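Endonuclease V (Streptomyces avermitilis, PDB 3GOC) probably nicks double-stranded DNA at the second phosphodiester bond 3' to a deoxyinosine, using magnesium, to begin repair of deaminated bases. Local coordinates at residues P153-S159 and A173-G179; P33-P37 and H195-H199; T147-E151 and P162-G166. All coordinates share one frame; numbering follows the deposited sequence.

Contact 1: P153-S159 and A173-G179; sequences PGAPRGS and ALRTQSG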
ATOM      1  N   PRO A 153       2.074 -16.478   7.448  1.00 11.66           N
ATOM      2  CA  PRO A 153       0.973 -15.806   6.755  1.00 10.08           C
ATOM      3  C   PRO A 153       0.768 -16.470   5.393  1.00 10.73           C
ATOM      4  O   PRO A 153       1.576 -17.305   4.983  1.00 12.20           O
ATOM      5  CB  PRO A 153       1.472 -14.367   6.627  1.00 13.09           C
ATOM      6  CG  PRO A 153       2.953 -14.541   6.503  1.00 14.22           C
ATOM      7  CD  PRO A 153       3.250 -15.598   7.547  1.00  9.66           C
ATOM      8  N   GLY A 154      -0.310 -16.113   4.700  1.00 11.63           N
ATOM      9  CA  GLY A 154      -0.552 -16.684   3.388  1.00 11.67           C
ATOM     10  C   GLY A 154       0.661 -16.463   2.505  1.00 10.60           C
ATOM     11  O   GLY A 154       1.452 -15.544   2.735  1.00  9.21           O
ATOM     12  N   ALA A 155       0.819 -17.304   1.491  1.00 11.12           N
ATOM     13  CA  ALA A 155       1.954 -17.188   0.580  1.00  9.98           C
ATOM     14  C   ALA A 155       1.937 -15.954  -0.329  1.00  9.00           C
ATOM     15  O   ALA A 155       2.983 -15.377  -0.612  1.00  8.23           O
ATOM     16  CB  ALA A 155       2.063 -18.458  -0.266  1.00  8.94           C
ATOM     17  N   PRO A 156       0.753 -15.538  -0.806  1.00 10.05           N
ATOM     18  CA  PRO A 156       0.722 -14.360  -1.682  1.00 11.61           C
ATOM     19  C   PRO A 156       1.105 -13.050  -1.005  1.00  8.14           C
ATOM     20  O   PRO A 156       0.861 -12.860   0.185  1.00  8.75           O
ATOM     21  CB  PRO A 156      -0.725 -14.328  -2.174  1.00 12.40           C
ATOM     22  CG  PRO A 156      -1.151 -15.777  -2.091  1.00  9.77           C
ATOM     23  CD  PRO A 156      -0.560 -16.204  -0.775  1.00 11.07           C
ATOM     24  N   ARG A 157       1.712 -12.153  -1.779  1.00  8.42           N
ATOM     25  CA  ARG A 157       2.080 -10.837  -1.276  1.00  8.10           C
ATOM     26  C   ARG A 157       0.798 -10.183  -0.765  1.00  8.82           C
ATOM     27  O   ARG A 157      -0.261 -10.301  -1.387  1.00  9.14           O
ATOM     28  CB  ARG A 157       2.693  -9.997  -2.406  1.00  8.52           C
ATOM     29  CG  ARG A 157       2.739  -8.476  -2.167  1.00  8.85           C
ATOM     30  CD  ARG A 157       3.535  -7.791  -3.290  1.00  6.83           C
ATOM     31  NE  ARG A 157       3.233  -6.372  -3.475  1.00  8.54           N
ATOM     32  CZ  ARG A 157       3.696  -5.383  -2.714  1.00  8.72           C
ATOM     33  NH1 ARG A 157       3.356  -4.124  -2.982  1.00  9.17           N
ATOM     34  NH2 ARG A 157       4.502  -5.639  -1.694  1.00  8.51           N
ATOM     35  N   GLY A 158       0.895  -9.499   0.370  1.00  8.26           N
ATOM     36  CA  GLY A 158      -0.272  -8.853   0.946  1.00  7.89           C
ATOM     37  C   GLY A 158      -0.812  -9.618   2.144  1.00 11.42           C
ATOM     38  O   GLY A 158      -1.488  -9.051   3.006  1.00 10.90           O
ATOM     39  N   SER A 159      -0.515 -10.913   2.191  1.00  7.66           N
ATOM     40  CA  SER A 159      -0.948 -11.775   3.283  1.00  9.16           C
ATOM     41  C   SER A 159      -0.295 -11.354   4.597  1.00 10.11           C
ATOM     42  O   SER A 159       0.860 -10.926   4.622  1.00  8.39           O
ATOM     43  CB  SER A 159      -0.571 -13.230   2.993  1.00 12.89           C
ATOM     44  OG  SER A 159      -1.151 -13.688   1.785  1.00 11.80           O
ATOM     45  N   ALA A 173       3.054 -10.204  10.841  1.00  7.69           N
ATOM     46  CA  ALA A 173       4.073 -10.710   9.939  1.00  4.56           C
ATOM     47  C   ALA A 173       3.388 -10.407   8.603  1.00  7.98           C
ATOM     48  O   ALA A 173       2.239 -10.799   8.384  1.00 10.37           O
ATOM     49  CB  ALA A 173       4.260 -12.205  10.123  1.00  8.78           C
ATOM     50  N   LEU A 174       4.075  -9.685   7.725  1.00  5.24           N
ATOM     51  CA  LEU A 174       3.495  -9.288   6.447  1.00  5.89           C
ATOM     52  C   LEU A 174       4.291  -9.790   5.259  1.00  4.54           C
ATOM     53  O   LEU A 174       5.499  -9.572   5.179  1.00  6.58           O
ATOM     54  CB  LEU A 174       3.418  -7.761   6.380  1.00  8.83           C
ATOM     55  CG  LEU A 174       2.848  -7.144   5.102  1.00  6.65           C
ATOM     56  CD1 LEU A 174       1.360  -7.459   5.006  1.00  7.37           C
ATOM     57  CD2 LEU A 174       3.066  -5.633   5.122  1.00  7.03           C
ATOM     58  N   ARG A 175       3.605 -10.457   4.335  1.00  5.94           N
ATOM     59  CA  ARG A 175       4.242 -10.978   3.135  1.00  4.75           C
ATOM     60  C   ARG A 175       4.382  -9.818   2.154  1.00  5.44           C
ATOM     61  O   ARG A 175       3.396  -9.402   1.543  1.00  6.13           O
ATOM     62  CB  ARG A 175       3.370 -12.083   2.514  1.00  7.60           C
ATOM     63  CG  ARG A 175       4.045 -12.846   1.381  1.00  9.15           C
ATOM     64  CD  ARG A 175       5.019 -13.890   1.918  1.00  6.97           C
ATOM     65  NE  ARG A 175       4.324 -14.977   2.613  1.00  6.71           N
ATOM     66  CZ  ARG A 175       4.933 -15.995   3.216  1.00  8.58           C
ATOM     67  NH1 ARG A 175       6.256 -16.076   3.219  1.00 10.84           N
ATOM     68  NH2 ARG A 175       4.222 -16.934   3.829  1.00  7.76           N
ATOM     69  N   THR A 176       5.593  -9.280   2.011  1.00  5.91           N
ATOM     70  CA  THR A 176       5.818  -8.169   1.088  1.00  4.69           C
ATOM     71  C   THR A 176       6.190  -8.679  -0.297  1.00  8.62           C
ATOM     72  O   THR A 176       6.014  -7.978  -1.288  1.00  7.62           O
ATOM     73  CB  THR A 176       6.915  -7.210   1.613  1.00  6.36           C
ATOM     74  OG1 THR A 176       8.066  -7.968   2.009  1.00  5.53           O
ATOM     75  CG2 THR A 176       6.397  -6.417   2.811  1.00  8.57           C
ATOM     76  N   GLN A 177       6.704  -9.904  -0.361  1.00  5.62           N
ATOM     77  CA  GLN A 177       7.051 -10.514  -1.641  1.00  7.73           C
ATOM     78  C   GLN A 177       6.554 -11.958  -1.667  1.00  8.88           C
ATOM     79  O   GLN A 177       6.740 -12.714  -0.712  1.00 10.30           O
ATOM     80  CB  GLN A 177       8.560 -10.465  -1.883  1.00 10.95           C
ATOM     81  CG  GLN A 177       9.082  -9.089  -2.295  1.00 11.93           C
ATOM     82  CD  GLN A 177       8.424  -8.566  -3.564  1.00 15.73           C
ATOM     83  OE1 GLN A 177       8.253  -9.305  -4.539  1.00 22.95           O
ATOM     84  NE2 GLN A 177       8.061  -7.287  -3.564  1.00 12.11           N
ATOM     85  N   SER A 178       5.916 -12.317  -2.776  1.00 12.63           N
ATOM     86  CA  SER A 178       5.343 -13.639  -2.984  1.00 14.16           C
ATOM     87  C   SER A 178       6.301 -14.784  -2.697  1.00 15.42           C
ATOM     88  O   SER A 178       7.400 -14.841  -3.249  1.00 16.87           O
ATOM     89  CB  SER A 178       4.835 -13.751  -4.423  1.00 16.83           C
ATOM     90  OG  SER A 178       4.007 -14.880  -4.584  1.00 25.26           O
ATOM     91  N   GLY A 179       5.868 -15.692  -1.827  1.00 20.32           N
ATOM     92  CA  GLY A 179       6.667 -16.852  -1.473  1.00 18.72           C
ATOM     93  C   GLY A 179       7.972 -16.569  -0.756  1.00 24.19           C
ATOM     94  O   GLY A 179       8.752 -17.488  -0.505  1.00 25.55           O
TER
HETATM   95  O   HOH W   1       1.525 -12.791  -4.851  1.00  5.78           O

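Contact 2: P33-P37 and H195-H199; sequences PGPPP and HACAH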
ATOM      1  N   PRO A  33      -6.117   6.164  12.614  1.00  8.46           N
ATOM      2  CA  PRO A  33      -5.759   5.368  11.435  1.00  7.83           C
ATOM      3  C   PRO A  33      -4.451   5.786  10.776  1.00  8.60           C
ATOM      4  O   PRO A  33      -3.601   4.943  10.474  1.00 10.31           O
ATOM      5  CB  PRO A  33      -6.964   5.554  10.523  1.00 12.45           C
ATOM      6  CG  PRO A  33      -8.096   5.618  11.529  1.00 11.49           C
ATOM      7  CD  PRO A  33      -7.530   6.574  12.555  1.00  8.56           C
ATOM      8  N   GLY A  34      -4.288   7.084  10.558  1.00  8.10           N
ATOM      9  CA  GLY A  34      -3.074   7.573   9.938  1.00  7.84           C
ATOM     10  C   GLY A  34      -3.274   7.967   8.490  1.00 10.37           C
ATOM     11  O   GLY A  34      -4.354   7.780   7.931  1.00 10.74           O
ATOM     12  N   PRO A  35      -2.234   8.515   7.851  1.00  8.95           N
ATOM     13  CA  PRO A  35      -2.319   8.933   6.452  1.00  9.40           C
ATOM     14  C   PRO A  35      -2.368   7.747   5.493  1.00 11.30           C
ATOM     15  O   PRO A  35      -1.884   6.660   5.803  1.00 10.30           O
ATOM     16  CB  PRO A  35      -1.059   9.772   6.274  1.00 11.34           C
ATOM     17  CG  PRO A  35      -0.069   9.038   7.138  1.00 11.84           C
ATOM     18  CD  PRO A  35      -0.876   8.726   8.386  1.00  9.65           C
ATOM     19  N   PRO A  36      -2.978   7.935   4.316  1.00 10.14           N
ATOM     20  CA  PRO A  36      -3.055   6.839   3.351  1.00 11.75           C
ATOM     21  C   PRO A  36      -1.739   6.684   2.599  1.00  8.33           C
ATOM     22  O   PRO A  36      -0.918   7.601   2.555  1.00 13.50           O
ATOM     23  CB  PRO A  36      -4.189   7.277   2.431  1.00 16.65           C
ATOM     24  CG  PRO A  36      -4.026   8.760   2.413  1.00 19.32           C
ATOM     25  CD  PRO A  36      -3.783   9.086   3.870  1.00 15.66           C
ATOM     26  N   PRO A  37      -1.507   5.505   2.013  1.00 12.32           N
ATOM     27  CA  PRO A  37      -0.262   5.315   1.273  1.00 15.00           C
ATOM     28  C   PRO A  37      -0.370   5.974  -0.099  1.00 15.09           C
ATOM     29  O   PRO A  37      -1.464   6.322  -0.544  1.00 13.15           O
ATOM     30  CB  PRO A  37      -0.157   3.795   1.174  1.00 16.37           C
ATOM     31  CG  PRO A  37      -1.583   3.387   1.052  1.00 16.74           C
ATOM     32  CD  PRO A  37      -2.262   4.246   2.108  1.00 16.81           C
ATOM     33  N   HIS A 195      -3.155   0.434   8.295  1.00  7.36           N
ATOM     34  CA  HIS A 195      -2.421   1.459   7.563  1.00  6.97           C
ATOM     35  C   HIS A 195      -0.925   1.183   7.559  1.00  7.49           C
ATOM     36  O   HIS A 195      -0.242   1.466   6.575  1.00  6.45           O
ATOM     37  CB  HIS A 195      -2.688   2.855   8.133  1.00  9.80           C
ATOM     38  CG  HIS A 195      -3.991   3.446   7.697  1.00  7.78           C
ATOM     39  ND1 HIS A 195      -5.207   2.996   8.169  1.00 12.36           N
ATOM     40  CD2 HIS A 195      -4.275   4.434   6.814  1.00 14.56           C
ATOM     41  CE1 HIS A 195      -6.180   3.679   7.595  1.00 15.88           C
ATOM     42  NE2 HIS A 195      -5.643   4.558   6.768  1.00 14.11           N
ATOM     43  N   ALA A 196      -0.412   0.641   8.659  1.00  5.32           N
ATOM     44  CA  ALA A 196       1.009   0.319   8.720  1.00  5.26           C
ATOM     45  C   ALA A 196       1.317  -0.717   7.638  1.00  5.63           C
ATOM     46  O   ALA A 196       2.335  -0.633   6.952  1.00  6.11           O
ATOM     47  CB  ALA A 196       1.378  -0.231  10.097  1.00  6.18           C
ATOM     48  N   CYS A 197       0.439  -1.704   7.494  1.00  5.66           N
ATOM     49  CA  CYS A 197       0.628  -2.729   6.476  1.00  7.98           C
ATOM     50  C   CYS A 197       0.515  -2.135   5.078  1.00  6.39           C
ATOM     51  O   CYS A 197       1.299  -2.470   4.188  1.00  7.00           O
ATOM     52  CB  CYS A 197      -0.404  -3.838   6.639  1.00  7.78           C
ATOM     53  SG  CYS A 197      -0.060  -4.920   8.027  1.00 11.91           S
ATOM     54  N   ALA A 198      -0.464  -1.253   4.883  1.00  6.23           N
ATOM     55  CA  ALA A 198      -0.667  -0.618   3.589  1.00  6.27           C
ATOM     56  C   ALA A 198       0.568   0.171   3.177  1.00  6.99           C
ATOM     57  O   ALA A 198       0.995   0.113   2.027  1.00  7.29           O
ATOM     58  CB  ALA A 198      -1.890   0.298   3.640  1.00  4.79           C
ATOM     59  N   HIS A 199       1.157   0.907   4.114  1.00  6.25           N
ATOM     60  CA  HIS A 199       2.352   1.680   3.787  1.00  4.76           C
ATOM     61  C   HIS A 199       3.519   0.756   3.474  1.00  4.23           C
ATOM     62  O   HIS A 199       4.290   0.997   2.545  1.00  5.35           O
ATOM     63  CB  HIS A 199       2.715   2.617   4.941  1.00  5.39           C
ATOM     64  CG  HIS A 199       1.961   3.912   4.915  1.00  7.93           C
ATOM     65  ND1 HIS A 199       2.307   4.953   4.080  1.00 10.93           N
ATOM     66  CD2 HIS A 199       0.845   4.308   5.569  1.00  9.39           C
ATOM     67  CE1 HIS A 199       1.433   5.937   4.221  1.00  8.35           C
ATOM     68  NE2 HIS A 199       0.536   5.569   5.118  1.00  7.01           N
TER

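Contact 3: T147-E151 and P162-G166; sequences TFSYE and PLLAG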
ATOM      1  N   THR A 147      11.881 -11.973  19.486  1.00 13.93           N
ATOM      2  CA  THR A 147      11.439 -13.113  20.276  1.00 14.40           C
ATOM      3  C   THR A 147       9.929 -13.348  20.159  1.00 14.96           C
ATOM      4  O   THR A 147       9.356 -14.145  20.902  1.00 14.41           O
ATOM      5  CB  THR A 147      11.811 -12.912  21.757  1.00 20.61           C
ATOM      6  OG1 THR A 147      11.490 -14.094  22.500  1.00 38.33           O
ATOM      7  CG2 THR A 147      11.053 -11.727  22.333  1.00 11.68           C
ATOM      8  N   PHE A 148       9.288 -12.663  19.219  1.00 10.18           N
ATOM      9  CA  PHE A 148       7.851 -12.801  19.022  1.00  8.12           C
ATOM     10  C   PHE A 148       7.513 -14.022  18.169  1.00 11.87           C
ATOM     11  O   PHE A 148       8.355 -14.523  17.422  1.00 16.26           O
ATOM     12  CB  PHE A 148       7.295 -11.529  18.373  1.00 10.24           C
ATOM     13  CG  PHE A 148       7.673 -10.271  19.101  1.00  9.36           C
ATOM     14  CD1 PHE A 148       8.451  -9.295  18.478  1.00 11.14           C
ATOM     15  CD2 PHE A 148       7.280 -10.076  20.427  1.00  8.50           C
ATOM     16  CE1 PHE A 148       8.833  -8.144  19.162  1.00 10.73           C
ATOM     17  CE2 PHE A 148       7.656  -8.930  21.122  1.00 12.92           C
ATOM     18  CZ  PHE A 148       8.436  -7.960  20.492  1.00 13.32           C
ATOM     19  N   SER A 149       6.279 -14.500  18.283  1.00 10.90           N
ATOM     20  CA  SER A 149       5.858 -15.665  17.522  1.00 12.62           C
ATOM     21  C   SER A 149       4.787 -15.302  16.506  1.00 11.33           C
ATOM     22  O   SER A 149       4.124 -14.271  16.624  1.00 10.20           O
ATOM     23  CB  SER A 149       5.314 -16.739  18.460  1.00 16.07           C
ATOM     24  OG  SER A 149       4.096 -16.318  19.045  1.00 21.50           O
ATOM     25  N   TYR A 150       4.620 -16.158  15.509  1.00 14.87           N
ATOM     26  CA  TYR A 150       3.629 -15.917  14.480  1.00 12.07           C
ATOM     27  C   TYR A 150       3.401 -17.158  13.640  1.00 12.06           C
ATOM     28  O   TYR A 150       4.294 -17.994  13.486  1.00 13.54           O
ATOM     29  CB  TYR A 150       4.086 -14.765  13.577  1.00 12.58           C
ATOM     30  CG  TYR A 150       5.291 -15.097  12.715  1.00 12.73           C
ATOM     31  CD1 TYR A 150       5.135 -15.466  11.380  1.00 10.98           C
ATOM     32  CD2 TYR A 150       6.584 -15.041  13.239  1.00 12.03           C
ATOM     33  CE1 TYR A 150       6.238 -15.764  10.581  1.00 13.79           C
ATOM     34  CE2 TYR A 150       7.698 -15.344  12.450  1.00 10.95           C
ATOM     35  CZ  TYR A 150       7.514 -15.702  11.122  1.00 12.95           C
ATOM     36  OH  TYR A 150       8.603 -15.986  10.327  1.00 17.27           O
ATOM     37  N   GLU A 151       2.187 -17.274  13.120  1.00 13.06           N
ATOM     38  CA  GLU A 151       1.822 -18.374  12.239  1.00 14.68           C
ATOM     39  C   GLU A 151       2.232 -17.880  10.858  1.00 13.76           C
ATOM     40  O   GLU A 151       2.146 -16.681  10.581  1.00 15.71           O
ATOM     41  CB  GLU A 151       0.307 -18.600  12.255  1.00 18.19           C
ATOM     42  CG  GLU A 151      -0.268 -19.015  13.600  1.00 25.90           C
ATOM     43  CD  GLU A 151       0.045 -20.456  13.958  1.00 37.74           C
ATOM     44  OE1 GLU A 151      -0.412 -20.917  15.028  1.00 44.12           O
ATOM     45  OE2 GLU A 151       0.746 -21.130  13.172  1.00 40.87           O
ATOM     46  N   PRO A 162      -0.946 -12.434  12.681  1.00  9.55           N
ATOM     47  CA  PRO A 162      -0.633 -11.755  13.936  1.00  9.96           C
ATOM     48  C   PRO A 162       0.776 -12.056  14.450  1.00  7.79           C
ATOM     49  O   PRO A 162       1.239 -13.200  14.399  1.00 12.38           O
ATOM     50  CB  PRO A 162      -1.705 -12.287  14.889  1.00 11.74           C
ATOM     51  CG  PRO A 162      -2.857 -12.577  13.972  1.00 12.87           C
ATOM     52  CD  PRO A 162      -2.176 -13.233  12.805  1.00 10.16           C
ATOM     53  N   LEU A 163       1.463 -11.020  14.923  1.00  7.76           N
ATOM     54  CA  LEU A 163       2.793 -11.175  15.510  1.00  6.37           C
ATOM     55  C   LEU A 163       2.497 -11.096  17.005  1.00  7.93           C
ATOM     56  O   LEU A 163       1.954 -10.099  17.478  1.00  8.43           O
ATOM     57  CB  LEU A 163       3.713 -10.025  15.089  1.00  3.43           C
ATOM     58  CG  LEU A 163       5.165 -10.141  15.563  1.00  6.26           C
ATOM     59  CD1 LEU A 163       5.811 -11.395  14.979  1.00 13.12           C
ATOM     60  CD2 LEU A 163       5.944  -8.895  15.138  1.00  8.92           C
ATOM     61  N   LEU A 164       2.856 -12.137  17.750  1.00  8.55           N
ATOM     62  CA  LEU A 164       2.531 -12.185  19.173  1.00 10.47           C
ATOM     63  C   LEU A 164       3.657 -12.127  20.198  1.00 10.74           C
ATOM     64  O   LEU A 164       4.728 -12.695  20.004  1.00 11.47           O
ATOM     65  CB  LEU A 164       1.712 -13.451  19.448  1.00 12.06           C
ATOM     66  CG  LEU A 164       0.509 -13.743  18.546  1.00 13.62           C
ATOM     67  CD1 LEU A 164      -0.142 -15.060  18.966  1.00 19.21           C
ATOM     68  CD2 LEU A 164      -0.495 -12.613  18.630  1.00 12.40           C
ATOM     69  N   ALA A 165       3.383 -11.432  21.300  1.00 11.19           N
ATOM     70  CA  ALA A 165       4.306 -11.336  22.422  1.00 11.51           C
ATOM     71  C   ALA A 165       3.542 -12.136  23.466  1.00 12.89           C
ATOM     72  O   ALA A 165       2.674 -11.605  24.159  1.00 16.10           O
ATOM     73  CB  ALA A 165       4.473  -9.891  22.868  1.00 11.84           C
ATOM     74  N   GLY A 166       3.850 -13.425  23.559  1.00 18.14           N
ATOM     75  CA  GLY A 166       3.125 -14.274  24.481  1.00 18.97           C
ATOM     76  C   GLY A 166       1.832 -14.630  23.769  1.00 19.95           C
ATOM     77  O   GLY A 166       1.828 -15.453  22.853  1.00 26.47           O
TER
HETATM   78  O   HOH W   2       6.371 -14.481  22.176  1.00 25.89           O
HETATM   79  O   HOH W   3       3.966 -16.181  21.682  1.00 39.23           O
HETATM   80  O   HOH W   4       0.052 -15.584  14.117  1.00 18.21           O

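Contact 1: P153-S159 and A173-G179
The backbone of R175 holds a type II beta turn, P156 to S159, through G158 and S159. It does so at the end of strand 168-174, near one edge of the RNase H-like sheet, two strands in from the outermost. The tight part is here. G158 N donates to R175 O at 2.8 Å, and R175 N donates to S159 O at 2.8 Å. Both bonds are nearly straight. The turn is also braced from within: S159 N and S159 OG reach P156 O from the same face of its plane.

The R175 side chain continues the grip. Its CG lies anti to the backbone N (chi1 -171°), and bends at chi2 and chi3 curl it back along the loop. CG then meets A155 O and P156 O. NE donates to G154 O at 2.9 Å, and NH2 gives that oxygen a longer bond. NH2 also reaches P153 O at 2.9 Å from above the carbonyl plane. Both oxygens lie in the guanidinium plane, while P153 CG covers one face. R175 NH1 is hydrogen-bonded to V180 O, so the group has little freedom to rotate.

The side at G179 is looser. G179 is exposed; its N donates to A155 O at 3.1 Å. A water accepts from R157 N and meets S178 OG weakly; G9 N of the second subunit is the stronger partner of that hydroxyl.

The extended R157 side chain is a separate, firm hold. R157 NH1 donates to L201 O. R157 NH2 bonds T204 OG1 and donates to T176 O at 2.8 Å, in the carbonyl plane and on a lone pair.

Contact 2: P33-P37 and H195-H199
This is a loop-on-helix contact: the proline-rich segment 33-37 lies along helix 193-202 and meets it through H195, A198 and H199. These three residues fall on one side of the helix, spaced three and four apart. The loop belongs to the connection between helix 14-24 and strand 41-49. Prolines have no N-H to give, and the loop offers carbonyl oxygens instead.

One hydrogen bond crosses the contact. H199 NE2 donates to P35 O at 2.7 Å, with an N-H...O angle of 163°. The oxygen sits in the plane of the imidazole, but the donor stands well above the plane of the carbonyl. P35 O also lies at the edge of the H195 ring, 3.4 Å from H195 CD2, so this oxygen is set between the two histidines.

The ring faces are used as well. P37 CB rests over one face of H199 as a CH-pi contact, 4.1 Å from the ring centroid. P37 CG then reaches A198 CB at 4.0 Å. On H195, P33 O lies over one face, 3.2 Å from H195 CG, and P33 CB approaches H195 CE1 at 3.6 Å. H195 CG is anti to its carbonyl carbon (chi1 -79°), which lays the ring beside the P33-P35 backbone. H195 ND1 is bonded to D192 OD1, which helps fix the turn of that ring.

P33 is also joined to D192 by a backbone bond, just ahead of the helix. P36 and P37 pack on R190 and G135 of the second subunit. Helix 193-202 follows strand 183-189 and lies between this loop and strand 168-174, whose L174 packs on T200 and L201.

Contact 3: T147-E151 and P162-G166
S149 and L164 form the hydrogen-bonded antiparallel pair of a beta hairpin, made by the short, weakly bonded strand 149-150 and strand 160-165 at one margin of the sheet. The backbone bonds come first. S149 N donates to L164 O at 2.9 Å, and L164 N returns a bond to S149 O at 2.7 Å. L164 O also lies at the edge of the F148 ring.

The apolar contacts gather around F148 and L163. F148 CB touches L163 CD1 at 3.7 Å. With F148 CG anti to the carbonyl carbon (chi1 -52°), the ring reaches A165, where CD2 meets A165 CB at 3.7 Å. An alanine in place of F148 would keep the CB contact with L163 but lose the ring, which would probably open a gap beside A165 CB. Y150 CB adds a contact to L163 CD1 at 4.0 Å, and the Y150 ring meets that of F184 edge-to-face.

Waters bridge the two segments at both ends. One molecule donates to T147 O and L164 O and accepts from G166 N. At the other end a second water accepts from E151 N at 2.9 Å and donates to P162 O at 2.7 Å.

How the contacts relate
From the N terminus, segment 33-37 comes first and meets 195-199 much later, so contact 2 closes a long loop. Contacts 1 and 3 are nested inside it. Their segments alternate, 147-151, 153-159, 162-166, 173-179, so they cross. Contact 3 closes the hairpin loop between 151 and 162 and pairs strand 149-150 with 160-165. Contact 1 closes the loop 159-173, which holds strand 160-165, and ties the connection after strand 149-150 to the end of strand 168-174. The two touch at A173 CB and Y150 CD1. L174 CD2 of contact 1 packs on C197 O of contact 2, linking strand 168-174 to helix 193-202. Contacts 2 and 3 do not meet. Contacts 1 and 2 reach the second subunit.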